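Local coordinates for putative curved DNA-binding protein (Chaetomium thermophilum var. thermophilum DSM 1495, PDB 4IPA) that is an Arx1 protein of the peptidase M24 family that probably takes part in ribosome biogenesis and may bind DNA, at residues Gly128-Asp133 with Arg344-Ile349; Leu200-Lys205 with Ile376-Ile381. One frame throughout, in Å; residues are numbered along the deposited sequence.

Interaction 1. Residues Gly128-Asp133 with Arg344-Ile349; sequences GTIVCD and RLLTTI
Cys132 and Leu346 form the single bridge between two antiparallel strands, a hydrogen-bonded pair in which Cys132 N donates to Leu346 O at 3.0 Å. Leu346 N returns the bond to Cys132 O at 3.1 Å, and the N-to-C directions of the two short segments differ by 152°. Cys132 CB is pressed against Leu346 CB at 3.4 Å, tighter than ordinary carbon contact. With SG anti to the backbone N (chi1 178°), the thiol reaches along to Arg344 and sits over one face of its guanidinium, 3.5 Å above the plane and toward the rim. Leu346 spreads the other way: CD1 meets Ile130 CG2 at 4.0 Å while CD2 lies by Ile130 O. Beyond the bridge a side chain takes over from the backbone. Thr348 OG1, turned beside its own N and opposite its carbonyl carbon (chi1 -66°), donates to Ile130 O at 2.9 Å, approaching somewhat tilted from the carbonyl plane. A valine at this position would probably leave Ile130 O without that donor and the two strands less firmly tied beyond the Cys132-Leu346 pair. Arg344 NH1 forms a salt bridge to Glu254 of strand 250-258, which pairs with strand 342-352. Strand 115-124 pairs with strand 127-136, so this seam joins two antiparallel sheets, as in the pita-bread fold of the family, and helix 23-46 packs on Thr129 and Val131.

Interaction 2. Residues Leu200-Lys205 with Ile376-Ile381; sequences LEKVAK and IEDEEI
Lys202 supplies the charged part of this contact, stretching from helix 193-205 across to two carboxylates at the start of helix 379-386, Asp378 just before it and Glu380 in its first turn. Its chain runs extended beyond CG and meets the acidic side chains at about a right angle. NZ makes salt bridges with Glu380 OE1 at 3.2 Å and with Asp378 OD2 at 2.9 Å, although the position of that aspartate oxygen is doubtful because it crowds the lysine chain in the model. Glu380 uses its other oxygen, OE2, for a salt bridge with Lys195, one more basic residue of the same helix as Lys202, so that its carboxylate has two ammonium partners and would probably stay ionised.

Asp378 has a second task as the N-cap of helix 379-386. With CG anti to the backbone N (chi1 178°), the carboxylate is placed for OD1 to accept from Ile381 N at 2.9 Å with an N-H...O angle of 166°, met nearly along the C-O axis. With Glu380, Asp378 and Lys202 make up a salt-bridge network, its Asp378 arm less certain.

The apolar part lies beside the charges. Ile381 sends CD1 obliquely into the corner between Lys202 and Val203, tight against Lys202 CB at 3.4 Å and 3.6 Å from Val203 CG2. The other branch of Val203, CG1, meets Ile376 CD1 at 4.0 Å, so its two methyls meet one isoleucine from the loop before the helix and one from the helix itself. Tyr159 of helix 148-167 touches both Val203 and Ile376, and Val163 of that helix adds to the cover over Val203.

Overall arrangement
Interaction 1 belongs to the middle of the molecule, its centre about 4 Å from that of the chain, whereas interaction 2 lies about 23 Å out and is only partly buried. The two centres are about 23 Å apart; their nearest atoms come within about 9 Å without touching. Along the chain the segments alternate: 128-133, 200-205, 344-349, then 376-381. Interaction 1 brings strands from two sheets together, while interaction 2 joins the start of helix 379-386 to helix 193-205 at the periphery, by salt bridges and apolar packing. In catalytic members of the family the metals sit among the central sheets, so interaction 1 is probably in the corresponding part of the fold; no metal site is identified here.

Interaction 1. Residues Gly128-Asp133 with Arg344-Ile349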
# COMPACT_ATOMS: atom_id res chain seq x y z
N GLY A 128 9.40 8.68 -1.86
CA GLY A 128 8.63 8.03 -0.82
C GLY A 128 8.56 6.51 -0.92
O GLY A 128 8.62 5.94 -2.02
N THR A 129 8.46 5.87 0.24
CA THR A 129 8.21 4.44 0.30
C THR A 129 6.93 4.26 1.09
O THR A 129 6.81 4.79 2.19
CB THR A 129 9.33 3.70 1.06
OG1 THR A 129 9.42 4.25 2.38
CG2 THR A 129 10.67 3.86 0.35
N ILE A 130 5.98 3.53 0.53
CA ILE A 130 4.76 3.19 1.26
C ILE A 130 4.79 1.68 1.54
O ILE A 130 5.18 0.89 0.67
CB ILE A 130 3.50 3.59 0.46
CG1 ILE A 130 3.54 5.09 0.13
CG2 ILE A 130 2.22 3.26 1.24
CD1 ILE A 130 2.35 5.59 -0.68
N VAL A 131 4.42 1.29 2.76
CA VAL A 131 4.38 -0.12 3.14
C VAL A 131 3.03 -0.47 3.73
O VAL A 131 2.39 0.37 4.35
CB VAL A 131 5.47 -0.49 4.20
CG1 VAL A 131 6.86 -0.24 3.68
CG2 VAL A 131 5.26 0.29 5.49
N CYS A 132 2.59 -1.71 3.52
CA CYS A 132 1.38 -2.21 4.16
C CYS A 132 1.58 -3.67 4.52
O CYS A 132 1.89 -4.49 3.65
CB CYS A 132 0.15 -2.06 3.26
SG CYS A 132 -1.42 -2.73 3.99
N ASP A 133 1.39 -3.98 5.80
CA ASP A 133 1.36 -5.36 6.29
C ASP A 133 -0.07 -5.62 6.78
O ASP A 133 -0.78 -4.69 7.18
CB ASP A 133 2.37 -5.53 7.45
CG ASP A 133 2.68 -7.01 7.79
OD1 ASP A 133 2.29 -7.91 7.00
OD2 ASP A 133 3.33 -7.26 8.83
N ARG A 344 -4.27 -7.25 2.78
CA ARG A 344 -3.52 -6.41 1.82
C ARG A 344 -2.03 -6.37 2.12
O ARG A 344 -1.59 -6.38 3.28
CB ARG A 344 -4.07 -4.97 1.78
CG ARG A 344 -5.56 -4.84 1.44
CD ARG A 344 -5.97 -3.39 1.10
NE ARG A 344 -5.72 -2.48 2.22
CZ ARG A 344 -4.72 -1.60 2.26
NH1 ARG A 344 -3.87 -1.48 1.24
NH2 ARG A 344 -4.58 -0.83 3.33
N LEU A 345 -1.23 -6.34 1.06
CA LEU A 345 0.19 -6.07 1.20
C LEU A 345 0.59 -4.98 0.22
O LEU A 345 0.03 -4.87 -0.87
CB LEU A 345 1.00 -7.33 0.91
CG LEU A 345 0.80 -8.49 1.88
CD1 LEU A 345 1.27 -9.81 1.24
CD2 LEU A 345 1.52 -8.20 3.19
N LEU A 346 1.57 -4.18 0.61
CA LEU A 346 2.05 -3.12 -0.23
C LEU A 346 3.55 -3.04 -0.00
O LEU A 346 4.03 -2.90 1.13
CB LEU A 346 1.35 -1.78 0.09
CG LEU A 346 1.27 -0.75 -1.06
CD1 LEU A 346 0.27 0.41 -0.80
CD2 LEU A 346 2.66 -0.21 -1.41
N THR A 347 4.28 -3.18 -1.10
CA THR A 347 5.73 -3.19 -1.06
C THR A 347 6.22 -2.11 -2.03
O THR A 347 5.75 -2.02 -3.16
CB THR A 347 6.26 -4.56 -1.53
OG1 THR A 347 5.66 -5.61 -0.75
CG2 THR A 347 7.78 -4.63 -1.40
N THR A 348 7.18 -1.31 -1.60
CA THR A 348 7.84 -0.39 -2.52
C THR A 348 9.10 -1.05 -3.08
O THR A 348 9.99 -1.41 -2.33
CB THR A 348 8.20 0.93 -1.81
OG1 THR A 348 6.99 1.61 -1.45
CG2 THR A 348 9.04 1.84 -2.76
N ILE A 349 9.15 -1.23 -4.40
CA ILE A 349 10.28 -1.91 -5.03
C ILE A 349 11.11 -1.02 -5.95
O ILE A 349 10.65 0.01 -6.43
CB ILE A 349 9.83 -3.10 -5.91
CG1 ILE A 349 9.05 -2.57 -7.12
CG2 ILE A 349 9.06 -4.13 -5.08
CD1 ILE A 349 8.61 -3.65 -8.10

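Interaction 2. Residues Leu200-Lys205 with Ile376-Ile381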
# COMPACT_ATOMS: atom_id res chain seq x y z
N LEU A 200 -3.40 -13.65 -11.19
CA LEU A 200 -3.62 -13.37 -9.77
C LEU A 200 -4.98 -13.89 -9.29
O LEU A 200 -5.11 -14.34 -8.15
CB LEU A 200 -3.45 -11.88 -9.46
CG LEU A 200 -2.07 -11.51 -8.91
CD1 LEU A 200 -0.96 -11.91 -9.92
CD2 LEU A 200 -2.00 -10.04 -8.56
N GLU A 201 -5.99 -13.83 -10.16
CA GLU A 201 -7.30 -14.36 -9.81
C GLU A 201 -7.23 -15.85 -9.61
O GLU A 201 -7.89 -16.41 -8.73
CB GLU A 201 -8.35 -14.03 -10.88
CG GLU A 201 -8.81 -12.60 -10.89
CD GLU A 201 -9.73 -12.30 -12.05
OE1 GLU A 201 -9.83 -13.16 -12.95
OE2 GLU A 201 -10.35 -11.21 -12.07
N LYS A 202 -6.42 -16.50 -10.44
CA LYS A 202 -6.18 -17.93 -10.35
C LYS A 202 -5.56 -18.23 -9.00
O LYS A 202 -5.90 -19.22 -8.37
CB LYS A 202 -5.19 -18.33 -11.45
CG LYS A 202 -5.47 -19.62 -12.21
CD LYS A 202 -4.82 -19.50 -13.61
CE LYS A 202 -4.57 -20.85 -14.28
NZ LYS A 202 -3.61 -20.76 -15.44
N VAL A 203 -4.62 -17.40 -8.56
CA VAL A 203 -3.93 -17.62 -7.29
C VAL A 203 -4.91 -17.56 -6.12
O VAL A 203 -4.92 -18.43 -5.25
CB VAL A 203 -2.80 -16.61 -7.06
CG1 VAL A 203 -2.23 -16.77 -5.67
CG2 VAL A 203 -1.71 -16.75 -8.15
N ALA A 204 -5.74 -16.51 -6.11
CA ALA A 204 -6.74 -16.35 -5.06
C ALA A 204 -7.74 -17.51 -5.05
O ALA A 204 -8.15 -17.98 -3.98
CB ALA A 204 -7.48 -15.02 -5.22
N LYS A 205 -8.13 -17.95 -6.23
CA LYS A 205 -9.11 -19.02 -6.38
C LYS A 205 -8.60 -20.34 -5.79
O LYS A 205 -9.38 -21.14 -5.28
CB LYS A 205 -9.48 -19.20 -7.85
CG LYS A 205 -10.61 -20.18 -8.07
CD LYS A 205 -10.69 -20.63 -9.53
CE LYS A 205 -12.14 -20.64 -10.01
NZ LYS A 205 -13.12 -21.05 -8.95
N ILE A 376 -1.90 -24.21 -4.09
CA ILE A 376 -1.88 -23.88 -5.51
C ILE A 376 -1.43 -25.10 -6.29
O ILE A 376 -0.38 -25.67 -6.00
CB ILE A 376 -0.91 -22.76 -5.82
CG1 ILE A 376 -1.35 -21.47 -5.11
CG2 ILE A 376 -0.81 -22.56 -7.33
CD1 ILE A 376 -0.36 -20.34 -5.27
N GLU A 377 -2.19 -25.48 -7.31
CA GLU A 377 -1.84 -26.64 -8.10
C GLU A 377 -1.60 -26.32 -9.58
O GLU A 377 -1.00 -27.12 -10.30
CB GLU A 377 -2.89 -27.74 -7.92
CG GLU A 377 -2.81 -28.37 -6.54
CD GLU A 377 -3.98 -29.26 -6.20
OE1 GLU A 377 -4.90 -29.40 -7.04
OE2 GLU A 377 -3.98 -29.83 -5.09
N ASP A 378 -2.04 -25.15 -10.02
CA ASP A 378 -1.88 -24.76 -11.41
C ASP A 378 -0.41 -24.74 -11.78
O ASP A 378 0.40 -24.12 -11.08
CB ASP A 378 -2.55 -23.41 -11.67
CG ASP A 378 -2.36 -22.94 -13.10
OD1 ASP A 378 -1.32 -22.30 -13.38
OD2 ASP A 378 -3.25 -23.21 -13.94
N GLU A 379 -0.06 -25.42 -12.87
CA GLU A 379 1.34 -25.57 -13.28
C GLU A 379 1.98 -24.26 -13.72
O GLU A 379 3.13 -23.99 -13.41
CB GLU A 379 1.50 -26.62 -14.39
CG GLU A 379 1.78 -28.04 -13.88
CD GLU A 379 3.08 -28.14 -13.07
OE1 GLU A 379 4.11 -27.58 -13.51
OE2 GLU A 379 3.05 -28.78 -11.99
N GLU A 380 1.23 -23.46 -14.47
CA GLU A 380 1.71 -22.17 -14.94
C GLU A 380 2.14 -21.31 -13.74
O GLU A 380 3.24 -20.77 -13.70
CB GLU A 380 0.62 -21.47 -15.76
CG GLU A 380 0.99 -20.09 -16.26
CD GLU A 380 0.00 -19.56 -17.30
OE1 GLU A 380 -1.14 -20.06 -17.35
OE2 GLU A 380 0.38 -18.64 -18.06
N ILE A 381 1.26 -21.22 -12.75
CA ILE A 381 1.56 -20.46 -11.55
C ILE A 381 2.74 -21.01 -10.74
O ILE A 381 3.62 -20.25 -10.33
CB ILE A 381 0.31 -20.29 -10.68
CG1 ILE A 381 -0.67 -19.38 -11.40
CG2 ILE A 381 0.66 -19.68 -9.34
CD1 ILE A 381 -1.97 -19.25 -10.66